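Local coordinates for ABC transporter substrate-binding protein (Bradyrhizobium japonicum, PDB 4I1D), which probably captures small solutes, perhaps polyamines, in the periplasm for uptake by an ABC transporter, and holds D-malate in this crystal, at residues Thr6-Gly11 against Pro55-Val60; Tyr102-Ser107 against Gly226-Thr231; His264-Pro269 against Ala286-Glu291. One frame throughout, in Å; residues are numbered along the deposited sequence.

Contact 1: Thr6-Gly11 against Pro55-Val60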
ATOM      1  N   THR A   6      24.113  22.940  26.742  1.00 45.67           N
ATOM      2  CA  THR A   6      24.087  21.568  26.270  1.00 50.32           C
ATOM      3  C   THR A   6      24.831  21.516  24.942  1.00 49.98           C
ATOM      4  O   THR A   6      24.481  22.221  23.989  1.00 48.00           O
ATOM      5  CB  THR A   6      22.661  21.028  26.116  1.00 50.12           C
ATOM      6  OG1 THR A   6      22.058  20.919  27.407  1.00 52.14           O
ATOM      7  CG2 THR A   6      22.684  19.645  25.475  1.00 46.77           C
ATOM      8  N   PHE A   7      25.877  20.699  24.916  1.00 41.92           N
ATOM      9  CA  PHE A   7      26.743  20.533  23.758  1.00 43.20           C
ATOM     10  C   PHE A   7      26.429  19.192  23.087  1.00 49.93           C
ATOM     11  O   PHE A   7      26.369  18.163  23.756  1.00 46.57           O
ATOM     12  CB  PHE A   7      28.196  20.555  24.225  1.00 39.37           C
ATOM     13  CG  PHE A   7      29.184  20.241  23.146  1.00 46.36           C
ATOM     14  CD1 PHE A   7      29.688  21.249  22.336  1.00 52.60           C
ATOM     15  CD2 PHE A   7      29.607  18.940  22.934  1.00 47.62           C
ATOM     16  CE1 PHE A   7      30.603  20.963  21.340  1.00 46.49           C
ATOM     17  CE2 PHE A   7      30.520  18.641  21.932  1.00 50.22           C
ATOM     18  CZ  PHE A   7      31.018  19.654  21.131  1.00 51.15           C
ATOM     19  N   VAL A   8      26.245  19.197  21.771  1.00 46.47           N
ATOM     20  CA  VAL A   8      25.845  17.984  21.064  1.00 45.26           C
ATOM     21  C   VAL A   8      26.844  17.596  19.968  1.00 49.30           C
ATOM     22  O   VAL A   8      27.176  18.410  19.110  1.00 46.09           O
ATOM     23  CB  VAL A   8      24.457  18.174  20.417  1.00 43.99           C
ATOM     24  CG1 VAL A   8      24.015  16.901  19.719  1.00 41.15           C
ATOM     25  CG2 VAL A   8      23.442  18.615  21.474  1.00 49.38           C
ATOM     26  N   SER A   9      27.308  16.350  19.991  1.00 47.97           N
ATOM     27  CA  SER A   9      28.207  15.838  18.958  1.00 45.73           C
ATOM     28  C   SER A   9      27.804  14.409  18.572  1.00 46.72           C
ATOM     29  O   SER A   9      26.649  14.023  18.750  1.00 50.41           O
ATOM     30  CB  SER A   9      29.673  15.912  19.421  1.00 52.26           C
ATOM     31  OG  SER A   9      30.573  15.539  18.384  1.00 49.87           O
ATOM     32  N   GLN A  10      28.748  13.622  18.054  1.00 45.06           N
ATOM     33  CA  GLN A  10      28.411  12.325  17.460  1.00 55.60           C
ATOM     34  C   GLN A  10      28.699  11.116  18.351  1.00 56.01           C
ATOM     35  O   GLN A  10      28.543   9.972  17.918  1.00 57.86           O
ATOM     36  CB  GLN A  10      29.095  12.148  16.097  1.00 63.94           C
ATOM     37  CG  GLN A  10      28.284  12.640  14.910  1.00 82.49           C
ATOM     38  CD  GLN A  10      28.942  13.808  14.193  1.00 99.67           C
ATOM     39  OE1 GLN A  10      29.217  14.847  14.798  1.00104.78           O
ATOM     40  NE2 GLN A  10      29.201  13.641  12.896  1.00102.15           N
ATOM     41  N   GLY A  11      29.111  11.368  19.589  1.00 52.49           N
ATOM     42  CA  GLY A  11      29.302  10.306  20.564  1.00 54.26           C
ATOM     43  C   GLY A  11      30.536   9.455  20.316  1.00 54.09           C
ATOM     44  O   GLY A  11      31.406   9.833  19.533  1.00 50.50           O
ATOM     45  N   PRO A  55      14.427  25.604  21.915  1.00 51.09           N
ATOM     46  CA  PRO A  55      15.406  24.529  21.721  1.00 52.27           C
ATOM     47  C   PRO A  55      15.947  24.018  23.055  1.00 60.01           C
ATOM     48  O   PRO A  55      16.145  24.824  23.965  1.00 63.11           O
ATOM     49  CB  PRO A  55      16.544  25.221  20.971  1.00 47.50           C
ATOM     50  CG  PRO A  55      15.977  26.531  20.481  1.00 53.62           C
ATOM     51  CD  PRO A  55      14.912  26.906  21.425  1.00 55.56           C
ATOM     52  N   ILE A  56      16.193  22.716  23.174  1.00 58.38           N
ATOM     53  CA  ILE A  56      16.891  22.198  24.357  1.00 59.27           C
ATOM     54  C   ILE A  56      18.415  22.192  24.166  1.00 56.15           C
ATOM     55  O   ILE A  56      19.153  22.202  25.143  1.00 47.40           O
ATOM     56  CB  ILE A  56      16.429  20.773  24.763  1.00 51.19           C
ATOM     57  CG1 ILE A  56      16.636  19.788  23.611  1.00 55.86           C
ATOM     58  CG2 ILE A  56      14.976  20.776  25.219  1.00 48.49           C
ATOM     59  CD1 ILE A  56      16.149  18.390  23.922  1.00 58.40           C
ATOM     60  N   TRP A  57      18.885  22.178  22.915  1.00 51.34           N
ATOM     61  CA  TRP A  57      20.331  22.187  22.637  1.00 49.64           C
ATOM     62  C   TRP A  57      20.852  23.609  22.458  1.00 48.63           C
ATOM     63  O   TRP A  57      20.134  24.472  21.946  1.00 52.47           O
ATOM     64  CB  TRP A  57      20.642  21.396  21.364  1.00 50.98           C
ATOM     65  CG  TRP A  57      20.377  19.926  21.452  1.00 51.28           C
ATOM     66  CD1 TRP A  57      20.292  19.163  22.590  1.00 47.42           C
ATOM     67  CD2 TRP A  57      20.153  19.038  20.354  1.00 48.36           C
ATOM     68  NE1 TRP A  57      20.034  17.853  22.259  1.00 49.61           N
ATOM     69  CE2 TRP A  57      19.938  17.750  20.893  1.00 51.60           C
ATOM     70  CE3 TRP A  57      20.111  19.205  18.964  1.00 47.75           C
ATOM     71  CZ2 TRP A  57      19.693  16.635  20.090  1.00 47.74           C
ATOM     72  CZ3 TRP A  57      19.859  18.101  18.172  1.00 51.72           C
ATOM     73  CH2 TRP A  57      19.654  16.832  18.737  1.00 53.44           C
ATOM     74  N   ASP A  58      22.096  23.852  22.865  1.00 45.35           N
ATOM     75  CA  ASP A  58      22.733  25.162  22.654  1.00 42.61           C
ATOM     76  C   ASP A  58      23.748  25.113  21.516  1.00 48.87           C
ATOM     77  O   ASP A  58      23.654  25.849  20.524  1.00 46.12           O
ATOM     78  CB  ASP A  58      23.436  25.639  23.928  1.00 44.41           C
ATOM     79  CG  ASP A  58      22.458  25.924  25.068  1.00 49.02           C
ATOM     80  OD1 ASP A  58      21.636  26.853  24.923  1.00 52.30           O
ATOM     81  OD2 ASP A  58      22.517  25.234  26.115  1.00 58.80           O
ATOM     82  N   VAL A  59      24.728  24.235  21.674  1.00 44.37           N
ATOM     83  CA  VAL A  59      25.846  24.174  20.759  1.00 43.91           C
ATOM     84  C   VAL A  59      25.887  22.807  20.092  1.00 41.99           C
ATOM     85  O   VAL A  59      25.811  21.778  20.759  1.00 46.06           O
ATOM     86  CB  VAL A  59      27.174  24.442  21.482  1.00 45.41           C
ATOM     87  CG1 VAL A  59      28.336  24.309  20.520  1.00 45.95           C
ATOM     88  CG2 VAL A  59      27.158  25.828  22.126  1.00 51.16           C
ATOM     89  N   VAL A  60      26.004  22.819  18.771  1.00 41.00           N
ATOM     90  CA  VAL A  60      26.062  21.604  17.978  1.00 51.42           C
ATOM     91  C   VAL A  60      27.353  21.530  17.172  1.00 51.82           C
ATOM     92  O   VAL A  60      27.769  22.504  16.549  1.00 52.56           O
ATOM     93  CB  VAL A  60      24.859  21.512  17.024  1.00 51.58           C
ATOM     94  CG1 VAL A  60      25.018  20.342  16.077  1.00 51.71           C
ATOM     95  CG2 VAL A  60      23.574  21.377  17.839  1.00 53.86           C
TER

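Contact 2: Tyr102-Ser107 against Gly226-Thr231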
ATOM      1  N   TYR A 102      36.138  23.115  13.739  1.00 46.08           N
ATOM      2  CA  TYR A 102      36.335  22.501  15.054  1.00 43.23           C
ATOM      3  C   TYR A 102      37.374  21.377  15.022  1.00 46.64           C
ATOM      4  O   TYR A 102      38.213  21.282  15.910  1.00 45.95           O
ATOM      5  CB  TYR A 102      34.989  22.011  15.569  1.00 42.93           C
ATOM      6  CG  TYR A 102      34.974  21.396  16.954  1.00 51.66           C
ATOM      7  CD1 TYR A 102      35.430  22.099  18.064  1.00 51.37           C
ATOM      8  CD2 TYR A 102      34.437  20.126  17.153  1.00 48.40           C
ATOM      9  CE1 TYR A 102      35.385  21.533  19.329  1.00 50.18           C
ATOM     10  CE2 TYR A 102      34.392  19.553  18.395  1.00 48.03           C
ATOM     11  CZ  TYR A 102      34.862  20.258  19.485  1.00 53.20           C
ATOM     12  OH  TYR A 102      34.797  19.679  20.726  1.00 48.99           O
ATOM     13  N   GLU A 103      37.323  20.545  13.983  1.00 46.70           N
ATOM     14  CA  GLU A 103      38.296  19.478  13.784  1.00 46.90           C
ATOM     15  C   GLU A 103      38.257  18.973  12.336  1.00 50.68           C
ATOM     16  O   GLU A 103      37.223  19.054  11.668  1.00 46.63           O
ATOM     17  CB  GLU A 103      38.003  18.327  14.744  1.00 41.89           C
ATOM     18  CG  GLU A 103      36.579  17.803  14.639  1.00 40.03           C
ATOM     19  CD  GLU A 103      36.391  16.768  13.520  1.00 48.41           C
ATOM     20  OE1 GLU A 103      35.246  16.592  13.055  1.00 52.67           O
ATOM     21  OE2 GLU A 103      37.376  16.116  13.114  1.00 44.83           O
ATOM     22  N   PHE A 104      39.379  18.446  11.854  1.00 50.75           N
ATOM     23  CA  PHE A 104      39.441  17.902  10.504  1.00 50.51           C
ATOM     24  C   PHE A 104      39.563  16.386  10.527  1.00 55.11           C
ATOM     25  O   PHE A 104      40.312  15.835  11.340  1.00 55.21           O
ATOM     26  CB  PHE A 104      40.623  18.485   9.749  1.00 53.26           C
ATOM     27  CG  PHE A 104      40.450  19.915   9.371  1.00 54.97           C
ATOM     28  CD1 PHE A 104      40.844  20.920  10.234  1.00 47.93           C
ATOM     29  CD2 PHE A 104      39.899  20.259   8.141  1.00 49.49           C
ATOM     30  CE1 PHE A 104      40.696  22.250   9.882  1.00 50.64           C
ATOM     31  CE2 PHE A 104      39.738  21.582   7.785  1.00 54.55           C
ATOM     32  CZ  PHE A 104      40.134  22.585   8.660  1.00 50.45           C
ATOM     33  N   TYR A 105      38.813  15.727   9.641  1.00 44.64           N
ATOM     34  CA  TYR A 105      38.914  14.284   9.430  1.00 42.08           C
ATOM     35  C   TYR A 105      38.971  13.984   7.947  1.00 47.43           C
ATOM     36  O   TYR A 105      38.633  14.838   7.130  1.00 45.53           O
ATOM     37  CB  TYR A 105      37.720  13.558  10.045  1.00 40.96           C
ATOM     38  CG  TYR A 105      36.361  13.951   9.494  1.00 47.28           C
ATOM     39  CD1 TYR A 105      35.679  13.129   8.604  1.00 48.14           C
ATOM     40  CD2 TYR A 105      35.751  15.129   9.881  1.00 42.93           C
ATOM     41  CE1 TYR A 105      34.414  13.477   8.121  1.00 45.95           C
ATOM     42  CE2 TYR A 105      34.501  15.488   9.398  1.00 44.06           C
ATOM     43  CZ  TYR A 105      33.836  14.660   8.526  1.00 43.51           C
ATOM     44  OH  TYR A 105      32.592  15.035   8.068  1.00 45.45           O
ATOM     45  N   SER A 106      39.378  12.767   7.600  1.00 51.81           N
ATOM     46  CA  SER A 106      39.478  12.379   6.198  1.00 51.98           C
ATOM     47  C   SER A 106      38.703  11.110   5.885  1.00 47.82           C
ATOM     48  O   SER A 106      38.614  10.202   6.717  1.00 41.08           O
ATOM     49  CB  SER A 106      40.939  12.187   5.799  1.00 51.60           C
ATOM     50  OG  SER A 106      41.686  13.367   6.025  1.00 55.13           O
ATOM     51  N   SER A 107      38.140  11.062   4.679  1.00 40.79           N
ATOM     52  CA  SER A 107      37.695   9.806   4.096  1.00 40.76           C
ATOM     53  C   SER A 107      38.879   9.291   3.299  1.00 45.60           C
ATOM     54  O   SER A 107      39.386   9.993   2.443  1.00 50.37           O
ATOM     55  CB  SER A 107      36.494  10.020   3.176  1.00 43.40           C
ATOM     56  OG  SER A 107      35.355  10.419   3.925  1.00 50.87           O
ATOM     57  N   GLY A 226      42.989  11.322  -0.360  1.00 49.45           N
ATOM     58  CA  GLY A 226      41.965  11.332   0.669  1.00 41.40           C
ATOM     59  C   GLY A 226      41.082  12.546   0.477  1.00 46.65           C
ATOM     60  O   GLY A 226      41.488  13.517  -0.162  1.00 45.15           O
ATOM     61  N   ILE A 227      39.863  12.490   1.001  1.00 45.20           N
ATOM     62  CA  ILE A 227      38.988  13.654   1.002  1.00 44.05           C
ATOM     63  C   ILE A 227      39.010  14.317   2.392  1.00 46.91           C
ATOM     64  O   ILE A 227      38.532  13.749   3.383  1.00 43.07           O
ATOM     65  CB  ILE A 227      37.547  13.293   0.599  1.00 47.08           C
ATOM     66  CG1 ILE A 227      37.512  12.679  -0.802  1.00 44.75           C
ATOM     67  CG2 ILE A 227      36.670  14.529   0.650  1.00 50.76           C
ATOM     68  CD1 ILE A 227      37.903  11.228  -0.831  1.00 55.15           C
ATOM     69  N   LEU A 228      39.588  15.514   2.451  1.00 47.27           N
ATOM     70  CA  LEU A 228      39.783  16.220   3.717  1.00 44.60           C
ATOM     71  C   LEU A 228      38.537  17.024   4.075  1.00 45.65           C
ATOM     72  O   LEU A 228      38.089  17.881   3.304  1.00 44.34           O
ATOM     73  CB  LEU A 228      41.001  17.139   3.637  1.00 44.02           C
ATOM     74  CG  LEU A 228      41.306  17.940   4.901  1.00 44.88           C
ATOM     75  CD1 LEU A 228      41.398  17.025   6.139  1.00 41.85           C
ATOM     76  CD2 LEU A 228      42.583  18.717   4.698  1.00 43.21           C
ATOM     77  N   GLN A 229      37.982  16.737   5.245  1.00 38.21           N
ATOM     78  CA  GLN A 229      36.713  17.319   5.656  1.00 43.53           C
ATOM     79  C   GLN A 229      36.805  17.869   7.070  1.00 49.24           C
ATOM     80  O   GLN A 229      37.831  17.710   7.731  1.00 45.30           O
ATOM     81  CB  GLN A 229      35.623  16.256   5.582  1.00 43.11           C
ATOM     82  CG  GLN A 229      35.439  15.688   4.178  1.00 43.98           C
ATOM     83  CD  GLN A 229      34.802  14.305   4.201  1.00 48.36           C
ATOM     84  OE1 GLN A 229      35.457  13.292   3.914  1.00 50.70           O
ATOM     85  NE2 GLN A 229      33.529  14.256   4.556  1.00 36.44           N
ATOM     86  N   SER A 230      35.732  18.505   7.538  1.00 42.24           N
ATOM     87  CA  SER A 230      35.728  19.078   8.879  1.00 48.61           C
ATOM     88  C   SER A 230      34.328  19.193   9.464  1.00 44.61           C
ATOM     89  O   SER A 230      33.340  19.313   8.732  1.00 45.37           O
ATOM     90  CB  SER A 230      36.346  20.479   8.843  1.00 51.70           C
ATOM     91  OG  SER A 230      35.470  21.385   8.187  1.00 50.17           O
ATOM     92  N   THR A 231      34.244  19.181  10.790  1.00 44.96           N
ATOM     93  CA  THR A 231      33.031  19.647  11.460  1.00 47.66           C
ATOM     94  C   THR A 231      33.280  21.039  12.042  1.00 49.73           C
ATOM     95  O   THR A 231      34.436  21.466  12.214  1.00 41.00           O
ATOM     96  CB  THR A 231      32.556  18.693  12.579  1.00 48.04           C
ATOM     97  OG1 THR A 231      33.619  18.487  13.514  1.00 43.14           O
ATOM     98  CG2 THR A 231      32.115  17.338  11.991  1.00 44.44           C
TER

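Contact 3: His264-Pro269 against Ala286-Glu291. With SO4 (sulfate ion), chain J.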
ATOM      1  N   HIS A 264      44.423  12.617  21.567  1.00 57.66           N
ATOM      2  CA  HIS A 264      43.481  11.613  22.047  1.00 63.13           C
ATOM      3  C   HIS A 264      42.747  10.899  20.923  1.00 64.93           C
ATOM      4  O   HIS A 264      42.094   9.874  21.136  1.00 61.95           O
ATOM      5  CB  HIS A 264      42.504  12.245  23.042  1.00 56.97           C
ATOM      6  CG  HIS A 264      43.164  12.672  24.320  1.00 60.90           C
ATOM      7  ND1 HIS A 264      43.386  13.992  24.642  1.00 59.73           N
ATOM      8  CD2 HIS A 264      43.687  11.943  25.334  1.00 58.30           C
ATOM      9  CE1 HIS A 264      44.006  14.061  25.809  1.00 66.26           C
ATOM     10  NE2 HIS A 264      44.200  12.832  26.250  1.00 65.18           N
ATOM     11  N   ILE A 265      42.871  11.439  19.720  1.00 54.29           N
ATOM     12  CA  ILE A 265      42.220  10.852  18.567  1.00 47.38           C
ATOM     13  C   ILE A 265      42.865  11.381  17.296  1.00 50.81           C
ATOM     14  O   ILE A 265      43.404  12.487  17.278  1.00 51.34           O
ATOM     15  CB  ILE A 265      40.698  11.114  18.584  1.00 50.66           C
ATOM     16  CG1 ILE A 265      39.977  10.154  17.632  1.00 54.86           C
ATOM     17  CG2 ILE A 265      40.392  12.593  18.298  1.00 45.05           C
ATOM     18  CD1 ILE A 265      38.475  10.183  17.772  1.00 58.13           C
ATOM     19  N   ASP A 266      42.820  10.568  16.249  1.00 57.60           N
ATOM     20  CA  ASP A 266      43.505  10.842  14.991  1.00 55.55           C
ATOM     21  C   ASP A 266      42.788  11.883  14.114  1.00 54.96           C
ATOM     22  O   ASP A 266      42.613  11.680  12.911  1.00 54.79           O
ATOM     23  CB  ASP A 266      43.671   9.528  14.218  1.00 65.33           C
ATOM     24  CG  ASP A 266      44.646   9.648  13.069  1.00 84.94           C
ATOM     25  OD1 ASP A 266      45.613  10.434  13.201  1.00 91.63           O
ATOM     26  OD2 ASP A 266      44.446   8.963  12.037  1.00 87.97           O
ATOM     27  N   TYR A 267      42.361  12.990  14.712  1.00 50.42           N
ATOM     28  CA  TYR A 267      41.737  14.058  13.941  1.00 47.79           C
ATOM     29  C   TYR A 267      42.559  15.322  14.091  1.00 58.07           C
ATOM     30  O   TYR A 267      43.298  15.469  15.061  1.00 67.23           O
ATOM     31  CB  TYR A 267      40.287  14.273  14.374  1.00 42.45           C
ATOM     32  CG  TYR A 267      39.421  13.067  14.072  1.00 52.36           C
ATOM     33  CD1 TYR A 267      39.599  12.348  12.897  1.00 52.05           C
ATOM     34  CD2 TYR A 267      38.444  12.628  14.967  1.00 59.69           C
ATOM     35  CE1 TYR A 267      38.821  11.227  12.607  1.00 63.14           C
ATOM     36  CE2 TYR A 267      37.655  11.498  14.682  1.00 63.75           C
ATOM     37  CZ  TYR A 267      37.854  10.805  13.498  1.00 69.64           C
ATOM     38  OH  TYR A 267      37.090   9.693  13.190  1.00 81.90           O
ATOM     39  N   GLY A 268      42.453  16.216  13.115  1.00 55.86           N
ATOM     40  CA  GLY A 268      43.240  17.434  13.114  1.00 55.27           C
ATOM     41  C   GLY A 268      42.504  18.556  13.811  1.00 58.56           C
ATOM     42  O   GLY A 268      41.272  18.548  13.866  1.00 57.11           O
ATOM     43  N   PRO A 269      43.251  19.533  14.348  1.00 51.17           N
ATOM     44  CA  PRO A 269      42.605  20.655  15.039  1.00 56.80           C
ATOM     45  C   PRO A 269      41.926  21.605  14.048  1.00 53.46           C
ATOM     46  O   PRO A 269      42.531  21.953  13.032  1.00 52.34           O
ATOM     47  CB  PRO A 269      43.780  21.356  15.748  1.00 55.38           C
ATOM     48  CG  PRO A 269      44.964  21.076  14.880  1.00 51.50           C
ATOM     49  CD  PRO A 269      44.710  19.708  14.233  1.00 54.27           C
ATOM     50  N   ALA A 286      52.434  14.162  12.096  1.00 61.61           N
ATOM     51  CA  ALA A 286      52.624  13.508  10.803  1.00 72.27           C
ATOM     52  C   ALA A 286      51.520  12.505  10.472  1.00 72.94           C
ATOM     53  O   ALA A 286      51.445  12.009   9.343  1.00 72.25           O
ATOM     54  CB  ALA A 286      53.994  12.825  10.753  1.00 69.83           C
ATOM     55  N   GLN A 287      50.672  12.210  11.458  1.00 61.83           N
ATOM     56  CA  GLN A 287      49.615  11.217  11.300  1.00 54.16           C
ATOM     57  C   GLN A 287      48.248  11.861  11.144  1.00 54.71           C
ATOM     58  O   GLN A 287      47.245  11.164  10.976  1.00 53.50           O
ATOM     59  CB  GLN A 287      49.598  10.259  12.495  1.00 61.96           C
ATOM     60  CG  GLN A 287      50.864   9.412  12.618  1.00 78.11           C
ATOM     61  CD  GLN A 287      51.003   8.738  13.973  1.00 92.52           C
ATOM     62  OE1 GLN A 287      50.353   9.125  14.948  1.00 95.55           O
ATOM     63  NE2 GLN A 287      51.862   7.723  14.041  1.00 98.06           N
ATOM     64  N   LEU A 288      48.207  13.189  11.196  1.00 53.24           N
ATOM     65  CA  LEU A 288      46.931  13.897  11.256  1.00 56.48           C
ATOM     66  C   LEU A 288      46.456  14.317   9.876  1.00 56.16           C
ATOM     67  O   LEU A 288      47.270  14.608   8.998  1.00 56.70           O
ATOM     68  CB  LEU A 288      47.022  15.120  12.181  1.00 56.22           C
ATOM     69  CG  LEU A 288      47.474  14.871  13.623  1.00 53.33           C
ATOM     70  CD1 LEU A 288      47.609  16.179  14.375  1.00 48.32           C
ATOM     71  CD2 LEU A 288      46.525  13.940  14.350  1.00 49.23           C
ATOM     72  N   PRO A 289      45.128  14.345   9.682  1.00 56.50           N
ATOM     73  CA  PRO A 289      44.505  14.680   8.388  1.00 50.67           C
ATOM     74  C   PRO A 289      44.854  16.079   7.878  1.00 50.71           C
ATOM     75  O   PRO A 289      45.052  16.250   6.678  1.00 52.81           O
ATOM     76  CB  PRO A 289      43.002  14.581   8.684  1.00 48.05           C
ATOM     77  CG  PRO A 289      42.918  13.587   9.859  1.00 46.09           C
ATOM     78  CD  PRO A 289      44.137  13.925  10.693  1.00 46.21           C
ATOM     79  N   SER A 290      44.945  17.060   8.768  1.00 55.47           N
ATOM     80  CA  SER A 290      45.181  18.442   8.350  1.00 56.41           C
ATOM     81  C   SER A 290      46.625  18.920   8.492  1.00 59.61           C
ATOM     82  O   SER A 290      46.910  20.111   8.331  1.00 60.07           O
ATOM     83  CB  SER A 290      44.256  19.389   9.110  1.00 51.20           C
ATOM     84  OG  SER A 290      44.337  19.163  10.506  1.00 54.16           O
ATOM     85  N   GLU A 291      47.535  18.006   8.806  1.00 62.17           N
ATOM     86  CA  GLU A 291      48.949  18.355   8.811  1.00 62.29           C
ATOM     87  C   GLU A 291      49.308  18.739   7.377  1.00 67.95           C
ATOM     88  O   GLU A 291      48.933  18.037   6.432  1.00 66.76           O
ATOM     89  CB  GLU A 291      49.796  17.181   9.297  1.00 67.56           C
ATOM     90  CG  GLU A 291      51.263  17.524   9.555  1.00 84.27           C
ATOM     91  CD  GLU A 291      52.206  16.820   8.596  1.00 99.06           C
ATOM     92  OE1 GLU A 291      53.431  16.820   8.853  1.00108.20           O
ATOM     93  OE2 GLU A 291      51.726  16.268   7.584  1.00100.46           O
TER
HETATM   94  S   SO4 J 406      44.161   7.208  17.310  0.90125.75           S
HETATM   95  O1  SO4 J 406      44.541   7.985  18.488  0.90126.13           O
HETATM   96  O2  SO4 J 406      43.038   7.855  16.638  0.90124.65           O
HETATM   97  O3  SO4 J 406      45.303   7.132  16.402  0.90125.35           O
HETATM   98  O4  SO4 J 406      43.758   5.860  17.710  0.90123.04           O

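Contact 1: Thr6-Gly11 against Pro55-Val60
Thr6-Val8 and Val59-Val60 meet as neighbouring parallel strands in the buried sheet of one lobe, and the loop residues Trp57 and Asp58 extend the contact beyond the paired region. Two backbone donors grip one acceptor, Thr6 O, with Val59 N and Asp58 N each 3.1 Å away; Asp58 N comes in the carbonyl plane on a lone pair. Two residues on, Val8 N binds Val59 O at 2.8 Å. The Asp58 carboxylate closes the end of the pairing: OD2 takes the Thr6 N-H at 2.9 Å through its anti lone pair, while OD1 accepts from Asn241 N. On one face of the sheet Val8 CG2 sits 3.3 Å from the centroid of the Trp57 five-membered ring, only 9° off the normal, a close CH-pi contact. That methyl lies beside the backbone N because CG1 takes the position anti to it (chi1 -178°). The indole is further held by Trp57 NE1 bonding to Asp37. On the other face, Phe7 CD1 packs against Val59 CG1 at 3.8 Å. With strand 33-38 on the other flank of 4-9, and helices linking the strands, this is the beta-alpha-beta crossover topology of a periplasmic binding protein lobe.

Contact 2: Tyr102-Ser107 against Gly226-Thr231
Tyr105 and Gln229 form a hydrogen-bonded pair in the antiparallel pairing of strands 100-112 and 219-235, and the tyrosine side chain lies back across its partner strand. From CB, its CG is placed between the backbone N and the carbonyl carbon (chi1 60°), which swings the ring over Gln229 instead of away from it. Along one side of the ring, CD2 comes near Gln229 O and CE2 reaches Ser230 C at 3.7 Å, with Thr231 N at the ring edge in its plane. Toward the end, CZ lies against Gln229 CB, which stands over one face, 4.0 Å from the ring centroid and 18° off the normal. The terminal OH bonds to a glycerol, probably from the crystallisation liquor, and Trp205 of the D-malate pocket meets the ring edge-to-face.

Under the ring the backbones hold each other: Gln229 N gives to Tyr105 O at 2.8 Å, and Tyr105 N to Gln229 O from well above the carbonyl plane. Ser107 and Ile227 exchange a similar pair of bonds. On the opposite face Ser230 CB lies over the Phe104 ring. At the far end Tyr102 and Glu103 both face Thr231, a classic beta bulge. There the bent Glu103 chain brings OE1 to Thr231 OG1, at a modelled 2.5 Å too short to be weighed as evidence. Asp61 OD1 is a second acceptor for OG1; one hydroxyl proton cannot serve both, so a proton on one carboxylate is possible.

Contact 3: His264-Pro269 against Ala286-Glu291
An inverse gamma turn centred on Asp266 leads into the short strand 268-269 and packs on the type I turn Leu288-Glu291, so that two non-helical chain segments run side by side, with Asp266, Tyr267 and Gly268 against Leu288, Pro289 and Ser290. The contact is one of shape and not of shared protons. With CG anti to the backbone N (chi1 -166°), the Asp266 carboxylate reaches across until OD1 is 2.9 Å from Gln287 O. These are two acceptors, a closeness probably eased by neighbouring donors: Asp266 OD2 takes a bond from Asn206 ND2, Gln287 O one from Tyr223 OH, and Arg284 NH1 makes a long, weak ion pair with OD1. Asp266 N donates a weak bond, 2.7 Å long with an angle of 126° at the hydrogen, to O2 of a sulfate probably taken from the crystallisation liquor.

Further along, Leu288 CD2 lies 3.6 Å from Tyr267 O. The Pro289 ring packs where the gamma turn passes into the strand, its CD 3.5 Å from Asp266 O and 3.7 Å from Gly268 N. The first side-chain bond of Tyr267 points away from 286-291, and its side chain comes to about 6 Å from the bound D-malate. Gly268, lacking a side chain, lets the serine come right up to the strand: Ser290 OG rests 3.3 Å from Gly268 CA, buried and with no hydrogen-bonding partner in the model.

How the contacts relate
The three contacts follow one another along the chain, each closing before the next opens, yet all reach one mixed sheet. Contact 1 lies toward one end, its centre about 20 Å from that of contact 2 and about 23 Å from that of contact 3. Strand 59-63 of contact 1 neighbours strand 219-235 of contact 2, and Phe7 CZ packs on Tyr102 OH, a hydroxyl hydrogen-bonded to Gln18. Contacts 2 and 3 have centres only about 9 Å apart and are joined by a probable hydrogen bond from Phe104 N to Gly268 O, adding strand 268-269 beside strand 100-112. Distant parts of the sequence are thus connected from the lobe of contact 1 to the neighbourhood of the D-malate pocket.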